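Uncharacterized protein (Bacteroides uniformis, PDB 4Q53) is of unknown function but has a cystatin-like fold of the NTF2 clan, a scaffold that in relatives often holds a binding or catalytic pocket. Local coordinates at residues N3-V8 / L20-L24; H55-N61 / G76-N82; A11-S17 / M48-F52. One frame throughout, in Å; residues are numbered along the deposited sequence.

Interaction 1 of 3, residues N3-V8 / L20-L24; sequences NVPEGV and LNKYL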
loop_
_atom_site.group_PDB
_atom_site.type_symbol
_atom_site.label_atom_id
_atom_site.label_comp_id
_atom_site.label_asym_id
_atom_site.label_seq_id
_atom_site.Cartn_x
_atom_site.Cartn_y
_atom_site.Cartn_z
ATOM N N ASN A 3 14.096 -6.224 2.218
ATOM C CA ASN A 3 13.835 -4.815 2.517
ATOM C C ASN A 3 12.349 -4.531 2.775
ATOM O O ASN A 3 11.861 -3.464 2.452
ATOM C CB ASN A 3 14.328 -3.928 1.369
ATOM C CG ASN A 3 14.413 -2.460 1.758
ATOM O OD1 ASN A 3 14.596 -2.130 2.929
ATOM N ND2 ASN A 3 14.270 -1.573 0.778
ATOM N N VAL A 4 11.654 -5.497 3.361
ATOM C CA VAL A 4 10.240 -5.379 3.656
ATOM C C VAL A 4 10.082 -5.337 5.172
ATOM O O VAL A 4 10.655 -6.180 5.869
ATOM C CB VAL A 4 9.473 -6.587 3.078
ATOM C CG1 VAL A 4 8.010 -6.548 3.491
ATOM C CG2 VAL A 4 9.606 -6.620 1.561
ATOM N N PRO A 5 9.274 -4.391 5.696
ATOM C CA PRO A 5 8.356 -3.467 5.015
ATOM C C PRO A 5 8.906 -2.064 4.797
ATOM O O PRO A 5 8.182 -1.183 4.361
ATOM C CB PRO A 5 7.186 -3.418 5.984
ATOM C CG PRO A 5 7.837 -3.462 7.294
ATOM C CD PRO A 5 9.068 -4.337 7.152
ATOM N N GLU A 6 10.189 -1.863 5.068
ATOM C CA GLU A 6 10.814 -0.555 4.929
ATOM C C GLU A 6 10.615 0.021 3.521
ATOM O O GLU A 6 10.338 1.202 3.353
ATOM C CB GLU A 6 12.328 -0.657 5.218
ATOM C CG GLU A 6 12.702 -1.099 6.633
ATOM C CD GLU A 6 12.438 -2.585 6.925
ATOM O OE1 GLU A 6 12.452 -3.421 5.986
ATOM O OE2 GLU A 6 12.216 -2.917 8.114
ATOM N N GLY A 7 10.795 -0.815 2.503
ATOM C CA GLY A 7 10.641 -0.361 1.131
ATOM C C GLY A 7 9.220 0.083 0.795
ATOM O O GLY A 7 9.015 1.051 0.059
ATOM N N VAL A 8 8.230 -0.618 1.340
ATOM C CA VAL A 8 6.829 -0.264 1.103
ATOM C C VAL A 8 6.509 1.034 1.831
ATOM O O VAL A 8 5.873 1.926 1.289
ATOM C CB VAL A 8 5.896 -1.387 1.594
ATOM C CG1 VAL A 8 4.441 -0.946 1.620
ATOM C CG2 VAL A 8 6.065 -2.614 0.713
ATOM N N LEU A 20 6.833 1.067 -5.188
ATOM C CA LEU A 20 5.911 0.152 -4.529
ATOM C C LEU A 20 5.807 -1.164 -5.302
ATOM O O LEU A 20 5.659 -2.250 -4.737
ATOM C CB LEU A 20 4.541 0.821 -4.386
ATOM C CG LEU A 20 3.473 -0.001 -3.669
ATOM C CD1 LEU A 20 3.869 -0.263 -2.217
ATOM C CD2 LEU A 20 2.148 0.713 -3.741
ATOM N N ASN A 21 5.934 -1.058 -6.610
ATOM C CA ASN A 21 5.781 -2.198 -7.504
ATOM C C ASN A 21 6.589 -3.483 -7.267
ATOM O O ASN A 21 6.427 -4.424 -7.875
ATOM C CB ASN A 21 5.979 -1.711 -8.955
ATOM C CG ASN A 21 5.683 -2.788 -9.988
ATOM O OD1 ASN A 21 4.554 -3.250 -10.110
ATOM N ND2 ASN A 21 6.705 -3.208 -10.720
ATOM N N LYS A 22 7.748 -3.127 -6.693
ATOM C CA LYS A 22 8.851 -4.018 -6.419
ATOM C C LYS A 22 8.329 -4.917 -5.365
ATOM O O LYS A 22 8.682 -6.104 -5.327
ATOM C CB LYS A 22 10.064 -3.279 -5.839
ATOM C CG LYS A 22 10.923 -2.495 -6.820
ATOM C CD LYS A 22 12.105 -1.814 -6.108
ATOM C CE LYS A 22 12.952 -2.801 -5.311
ATOM N NZ LYS A 22 14.076 -2.148 -4.596
ATOM N N TYR A 23 7.495 -4.356 -4.484
ATOM C CA TYR A 23 6.899 -5.258 -3.473
ATOM C C TYR A 23 5.508 -5.851 -3.681
ATOM O O TYR A 23 4.992 -6.535 -2.815
ATOM C CB TYR A 23 6.929 -4.467 -2.164
ATOM C CG TYR A 23 8.267 -3.783 -2.003
ATOM C CD1 TYR A 23 9.383 -4.512 -1.629
ATOM C CD2 TYR A 23 8.436 -2.432 -2.302
ATOM C CE1 TYR A 23 10.622 -3.912 -1.498
ATOM C CE2 TYR A 23 9.679 -1.816 -2.167
ATOM C CZ TYR A 23 10.769 -2.574 -1.782
ATOM O OH TYR A 23 12.003 -1.991 -1.645
ATOM N N LEU A 24 4.913 -5.609 -4.831
ATOM C CA LEU A 24 3.561 -6.096 -5.089
ATOM C C LEU A 24 3.561 -7.581 -5.453
ATOM O O LEU A 24 4.450 -8.048 -6.158
ATOM C CB LEU A 24 2.903 -5.284 -6.218
ATOM C CG LEU A 24 2.608 -3.806 -5.922
ATOM C CD1 LEU A 24 2.078 -3.103 -7.157
ATOM C CD2 LEU A 24 1.638 -3.664 -4.769
#
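Asn3 meets Tyr23 through its amide nitrogen: ND2 lies 3.3 Å from the phenol OH, and an N-H...O angle of 132° marks this as a weak hydrogen bond, the amide plane being turned 70° from the ring. Val4 follows with a methyl, CG2 coming to 3.8 Å from Tyr23 CD1 as the two side chains run past each other in opposite directions. A cis peptide bond then leads into Pro5, the N-cap of helix 6-14, where Gly7 N is bonded to Asn3 O at 2.9 Å. Gly7 leaves no room for a side chain: its CA stands 3.5 Å from Tyr23 OH, and a CB modelled there would fall only 2.1 Å from that oxygen. Val8 divides its branches between two partners. CG2 presses on Tyr23 CB at 3.5 Å, while CG1, placed anti to the backbone N (chi1 169°), turns to Leu20 CD1 at 3.9 Å. Both of these partners belong to the type I turn Leu20-Tyr23. Because Val8 and Leu20 also rest on Ile100 of strand 97-107, the geometry is that of an N-terminal helix packed against a curved sheet, as in cystatin-like and NTF2-like folds.

Interaction 2 of 3, residues H55-N61 / G76-N82; sequences HKVGSFN and GILMTAN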
loop_
_atom_site.group_PDB
_atom_site.type_symbol
_atom_site.label_atom_id
_atom_site.label_comp_id
_atom_site.label_asym_id
_atom_site.label_seq_id
_atom_site.Cartn_x
_atom_site.Cartn_y
_atom_site.Cartn_z
ATOM N N HIS A 55 -3.458 12.382 -5.108
ATOM C CA HIS A 55 -3.336 12.649 -3.673
ATOM C C HIS A 55 -1.855 12.822 -3.335
ATOM O O HIS A 55 -1.180 11.867 -2.966
ATOM C CB HIS A 55 -3.965 11.499 -2.857
ATOM C CG HIS A 55 -5.365 11.171 -3.274
ATOM N ND1 HIS A 55 -5.650 10.315 -4.317
ATOM C CD2 HIS A 55 -6.558 11.639 -2.838
ATOM C CE1 HIS A 55 -6.958 10.241 -4.481
ATOM N NE2 HIS A 55 -7.534 11.030 -3.592
ATOM N N LYS A 56 -1.359 14.050 -3.466
ATOM C CA LYS A 56 0.066 14.321 -3.298
ATOM C C LYS A 56 0.475 14.063 -1.862
ATOM O O LYS A 56 0.037 14.759 -0.955
ATOM C CB LYS A 56 0.376 15.772 -3.675
ATOM C CG LYS A 56 1.851 16.130 -3.633
ATOM C CD LYS A 56 2.065 17.632 -3.812
ATOM C CE LYS A 56 3.521 18.009 -3.615
ATOM N NZ LYS A 56 3.709 19.482 -3.683
ATOM N N VAL A 57 1.333 13.072 -1.656
ATOM C CA VAL A 57 1.658 12.649 -0.308
ATOM C C VAL A 57 2.553 13.648 0.423
ATOM O O VAL A 57 3.588 14.080 -0.100
ATOM C CB VAL A 57 2.305 11.251 -0.302
ATOM C CG1 VAL A 57 2.757 10.884 1.107
ATOM C CG2 VAL A 57 1.319 10.210 -0.846
ATOM N N GLY A 58 2.126 14.020 1.629
ATOM C CA GLY A 58 2.929 14.795 2.553
ATOM C C GLY A 58 3.668 13.953 3.573
ATOM O O GLY A 58 4.809 14.254 3.907
ATOM N N SER A 59 3.027 12.911 4.095
ATOM C CA SER A 59 3.672 12.046 5.073
ATOM C C SER A 59 2.972 10.703 5.124
ATOM O O SER A 59 1.794 10.578 4.747
ATOM C CB SER A 59 3.673 12.694 6.467
ATOM O OG SER A 59 2.362 12.802 7.012
ATOM N N PHE A 60 3.700 9.696 5.596
ATOM C CA PHE A 60 3.127 8.396 5.927
ATOM C C PHE A 60 3.773 7.957 7.222
ATOM O O PHE A 60 4.991 7.875 7.319
ATOM C CB PHE A 60 3.365 7.373 4.821
ATOM C CG PHE A 60 2.757 6.031 5.098
ATOM C CD1 PHE A 60 1.408 5.911 5.353
ATOM C CD2 PHE A 60 3.538 4.898 5.108
ATOM C CE1 PHE A 60 0.835 4.672 5.612
ATOM C CE2 PHE A 60 2.975 3.668 5.361
ATOM C CZ PHE A 60 1.619 3.560 5.622
ATOM N N ASN A 61 2.943 7.693 8.215
ATOM C CA ASN A 61 3.423 7.268 9.514
ATOM C C ASN A 61 2.739 5.992 9.936
ATOM O O ASN A 61 1.509 5.935 10.039
ATOM C CB ASN A 61 3.184 8.353 10.555
ATOM C CG ASN A 61 4.073 9.570 10.335
ATOM O OD1 ASN A 61 5.239 9.582 10.730
ATOM N ND2 ASN A 61 3.531 10.592 9.691
ATOM N N GLY A 76 -0.994 2.358 8.893
ATOM C CA GLY A 76 -0.542 3.708 9.126
ATOM C C GLY A 76 -1.469 4.752 8.559
ATOM O O GLY A 76 -2.500 4.441 7.949
ATOM N N ILE A 77 -1.061 6.000 8.738
ATOM C CA ILE A 77 -1.821 7.153 8.289
ATOM C C ILE A 77 -1.054 7.894 7.206
ATOM O O ILE A 77 0.105 8.291 7.389
ATOM C CB ILE A 77 -2.121 8.140 9.444
ATOM C CG1 ILE A 77 -2.914 7.481 10.563
ATOM C CG2 ILE A 77 -2.860 9.368 8.952
ATOM C CD1 ILE A 77 -4.340 7.268 10.272
ATOM N N LEU A 78 -1.735 8.093 6.080
ATOM C CA LEU A 78 -1.196 8.798 4.925
ATOM C C LEU A 78 -1.821 10.178 4.846
ATOM O O LEU A 78 -3.026 10.298 4.669
ATOM C CB LEU A 78 -1.514 8.006 3.655
ATOM C CG LEU A 78 -0.879 8.476 2.350
ATOM C CD1 LEU A 78 0.614 8.172 2.345
ATOM C CD2 LEU A 78 -1.568 7.830 1.177
HETATM N N MSE A 79 -0.996 11.211 5.005
HETATM C CA MSE A 79 -1.481 12.570 4.884
HETATM C C MSE A 79 -1.136 13.082 3.497
HETATM O O MSE A 79 -0.007 12.924 3.026
HETATM C CB MSE A 79 -0.859 13.443 5.960
HETATM C CG MSE A 79 -1.331 13.091 7.369
HETATM SE SE MSE A 79 -0.547 14.258 8.723
HETATM C CE MSE A 79 -1.148 15.953 7.984
ATOM N N THR A 80 -2.136 13.649 2.828
ATOM C CA THR A 80 -1.940 14.132 1.460
ATOM C C THR A 80 -2.565 15.497 1.266
ATOM O O THR A 80 -3.290 15.987 2.129
ATOM C CB THR A 80 -2.505 13.168 0.365
ATOM O OG1 THR A 80 -3.883 13.463 0.105
ATOM C CG2 THR A 80 -2.337 11.700 0.745
ATOM N N ALA A 81 -2.268 16.104 0.120
ATOM C CA ALA A 81 -2.831 17.400 -0.235
ATOM C C ALA A 81 -4.310 17.294 -0.624
ATOM O O ALA A 81 -4.963 18.315 -0.838
ATOM C CB ALA A 81 -2.015 18.036 -1.373
ATOM N N ASN A 82 -4.834 16.068 -0.704
ATOM C CA ASN A 82 -6.232 15.826 -1.080
ATOM C C ASN A 82 -6.844 14.744 -0.172
ATOM O O ASN A 82 -7.334 13.721 -0.635
ATOM C CB ASN A 82 -6.298 15.438 -2.565
ATOM C CG ASN A 82 -7.722 15.299 -3.098
ATOM O OD1 ASN A 82 -8.689 15.823 -2.537
ATOM N ND2 ASN A 82 -7.851 14.569 -4.203
HETATM O O HOH W 1 1.056 10.748 8.401
#
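Ser59 and Met79 form a hydrogen-bonded antiparallel pair, with Met79 N giving to Ser59 O at 2.9 Å. Met79 O takes two donors from the same side of its carbonyl plane, Gly58 N at 2.8 Å and Ser59 N at 3.2 Å, a classic beta bulge. Asn61 and Ile77 exchange two backbone bonds, and beyond the bulge Ala81 N gives to Lys56 O. A water accepts from Asn61 ND2, donates to Ile77 O at 2.8 Å and is also bonded to Ser59 OG. Thr80 OG1 accepts from Asn82 N in an ST turn and is bonded to Gly83 O; Asn82 ND2 is held by Asn54 O. Asn82 O lies at the edge of the His55 ring, near its plane, 3.1 Å from CD2, while His55 ND1 is bonded to Phe51 O. On the face with Val57, Phe60 CB lies 3.8 Å from Leu78 CD1. With CG anti to the backbone N (chi1 -178°), the Phe60 ring meets that of Phe12 and brings CE1 obliquely to 3.7 Å from Gly76 C. With an alanine here, Gly76 and Phe12 would probably face a gap. Strand 83-87 pairs alongside 71-80 through Gly76-Val87 and Leu78-Phe85, and helix 41-54 packs Phe51 and Phe52 on Leu78 and Val57.

Interaction 3 of 3, residues A11-S17 / M48-F52; sequences AFKEGNS and MAAFF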
loop_
_atom_site.group_PDB
_atom_site.type_symbol
_atom_site.label_atom_id
_atom_site.label_comp_id
_atom_site.label_asym_id
_atom_site.label_seq_id
_atom_site.Cartn_x
_atom_site.Cartn_y
_atom_site.Cartn_z
ATOM N N ALA A 11 7.983 3.823 -0.103
ATOM C CA ALA A 11 7.230 4.087 -1.318
ATOM C C ALA A 11 5.994 4.925 -1.032
ATOM O O ALA A 11 5.665 5.835 -1.792
ATOM C CB ALA A 11 6.843 2.791 -1.989
ATOM N N PHE A 12 5.286 4.612 0.053
ATOM C CA PHE A 12 4.147 5.424 0.449
ATOM C C PHE A 12 4.571 6.817 0.886
ATOM O O PHE A 12 3.930 7.794 0.521
ATOM C CB PHE A 12 3.330 4.745 1.547
ATOM C CG PHE A 12 2.269 3.822 1.019
ATOM C CD1 PHE A 12 2.547 2.502 0.784
ATOM C CD2 PHE A 12 0.996 4.296 0.741
ATOM C CE1 PHE A 12 1.578 1.655 0.282
ATOM C CE2 PHE A 12 0.020 3.451 0.219
ATOM C CZ PHE A 12 0.308 2.133 0.001
ATOM N N LYS A 13 5.655 6.919 1.653
ATOM C CA LYS A 13 6.153 8.229 2.090
ATOM C C LYS A 13 6.443 9.145 0.901
ATOM O O LYS A 13 6.248 10.367 0.962
ATOM C CB LYS A 13 7.434 8.082 2.915
ATOM C CG LYS A 13 7.184 7.619 4.341
ATOM C CD LYS A 13 8.499 7.442 5.087
ATOM C CE LYS A 13 8.298 7.134 6.557
ATOM N NZ LYS A 13 7.834 8.317 7.343
ATOM N N GLU A 14 6.896 8.543 -0.190
ATOM C CA GLU A 14 7.294 9.290 -1.375
ATOM C C GLU A 14 6.209 9.332 -2.446
ATOM O O GLU A 14 6.387 9.969 -3.478
ATOM C CB GLU A 14 8.549 8.663 -1.969
ATOM C CG GLU A 14 9.704 8.543 -0.987
ATOM C CD GLU A 14 10.784 7.622 -1.491
ATOM O OE1 GLU A 14 11.019 7.603 -2.717
ATOM O OE2 GLU A 14 11.380 6.889 -0.675
ATOM N N GLY A 15 5.093 8.641 -2.227
ATOM C CA GLY A 15 4.033 8.610 -3.222
ATOM C C GLY A 15 4.539 8.054 -4.540
ATOM O O GLY A 15 4.227 8.579 -5.615
ATOM N N ASN A 16 5.309 6.975 -4.444
ATOM C CA ASN A 16 5.967 6.422 -5.622
ATOM C C ASN A 16 5.525 4.992 -5.928
ATOM O O ASN A 16 5.947 4.021 -5.313
ATOM C CB ASN A 16 7.487 6.524 -5.494
ATOM C CG ASN A 16 8.182 6.333 -6.820
ATOM O OD1 ASN A 16 7.711 5.577 -7.664
ATOM N ND2 ASN A 16 9.296 7.034 -7.025
ATOM N N SER A 17 4.635 4.869 -6.915
ATOM C CA SER A 17 4.087 3.563 -7.280
ATOM C C SER A 17 5.109 2.659 -7.956
ATOM O O SER A 17 5.006 1.431 -7.870
ATOM C CB SER A 17 2.838 3.713 -8.162
ATOM O OG SER A 17 3.148 4.344 -9.385
HETATM N N MSE A 48 -2.299 2.454 -8.177
HETATM C CA MSE A 48 -1.556 3.208 -7.169
HETATM C C MSE A 48 -0.922 4.466 -7.773
HETATM O O MSE A 48 -0.859 5.498 -7.112
HETATM C CB MSE A 48 -0.546 2.309 -6.439
HETATM C CG MSE A 48 -1.212 1.283 -5.501
HETATM SE SE MSE A 48 -2.457 2.077 -4.235
HETATM C CE MSE A 48 -1.301 3.444 -3.471
ATOM N N ALA A 49 -0.466 4.394 -9.026
ATOM C CA ALA A 49 0.082 5.570 -9.692
ATOM C C ALA A 49 -0.990 6.653 -9.768
ATOM O O ALA A 49 -0.734 7.824 -9.482
ATOM C CB ALA A 49 0.596 5.231 -11.104
ATOM N N ALA A 50 -2.197 6.262 -10.160
ATOM C CA ALA A 50 -3.290 7.228 -10.253
ATOM C C ALA A 50 -3.614 7.774 -8.858
ATOM O O ALA A 50 -3.873 8.967 -8.688
ATOM C CB ALA A 50 -4.522 6.595 -10.873
ATOM N N PHE A 51 -3.603 6.912 -7.854
ATOM C CA PHE A 51 -3.929 7.377 -6.517
ATOM C C PHE A 51 -2.925 8.422 -6.048
ATOM O O PHE A 51 -3.310 9.486 -5.576
ATOM C CB PHE A 51 -3.995 6.237 -5.497
ATOM C CG PHE A 51 -4.387 6.714 -4.126
ATOM C CD1 PHE A 51 -5.724 6.886 -3.793
ATOM C CD2 PHE A 51 -3.416 7.054 -3.193
ATOM C CE1 PHE A 51 -6.085 7.364 -2.547
ATOM C CE2 PHE A 51 -3.776 7.548 -1.960
ATOM C CZ PHE A 51 -5.111 7.694 -1.636
ATOM N N PHE A 52 -1.640 8.134 -6.204
ATOM C CA PHE A 52 -0.613 9.083 -5.766
ATOM C C PHE A 52 -0.626 10.375 -6.587
ATOM O O PHE A 52 -0.299 11.436 -6.069
ATOM C CB PHE A 52 0.784 8.452 -5.804
ATOM C CG PHE A 52 1.021 7.389 -4.747
ATOM C CD1 PHE A 52 0.536 7.515 -3.450
ATOM C CD2 PHE A 52 1.755 6.268 -5.063
ATOM C CE1 PHE A 52 0.789 6.524 -2.505
ATOM C CE2 PHE A 52 2.004 5.288 -4.133
ATOM C CZ PHE A 52 1.535 5.422 -2.847
#
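Phe52 carries the tight part of this contact, its ring covered on one face by Gly15 and met at its edge by Phe12. Gly15 CA sits over that face, 3.6 Å from the ring centroid and only 11° off the ring normal, a CH-pi contact, and Gly15 C comes to 3.3 Å from Phe52 CD2. At the ring's far end the edge of Phe52 points to the face of Phe12 in an offset edge-to-face pair, the planes 84° apart, with Phe52 CZ 3.8 Å from Phe12 CD2. The torsion that sets CG anti to the carbonyl carbon (chi1 -70°) directs Phe52 at Gly15, the first residue to leave helical phi/psi, in a Schellman motif: Gly15 has positive phi, and Asn16 N returns to Ala11 O at 2.9 Å. Met48 adds to the buried side, its chain folded back so that CE lies 3.9 Å from Phe12 CE2. Ser17 is close-packed too, OG approaching Ala49 CB at 3.2 Å, but its hydrogen-bonding partner is Glu45 OE2 on the same helix.

The looser margin is formed by partly exposed Ala49 and Asn16. Asn16 barely touches helix 41-54, directs its CB away from it and caps helix 17-20 through Glu19 N. Inward, Met48 reaches Ile32 and Ile105 on strands 28-32 and 97-107, while Phe12 meets Phe60 of strand 57-67, so the helix pair is packed among these strands and helix 17-20.

Overall arrangement
From the N terminus, interaction 1 closes the shortest excursion, bringing residues 20-24 back to 3-8 after helices 6-14 and 17-20. Interaction 3 starts inside that loop, at 11-17, and ends beyond it at 48-52, so the two cross; they touch where Leu20 meets Ala11, Phe12 and Met48. Interaction 2 follows in series, closing the hairpin of strands 57-67 and 71-80 once helix 41-54 has ended. Its centre lies about 10 Å from that of interaction 3, and they meet through Lys13 NZ at Phe60 O and through Val57 beside Phe12. Interactions 1 and 2 do not touch; interaction 3, which ties the N-terminal helical region to helix 41-54, touches both.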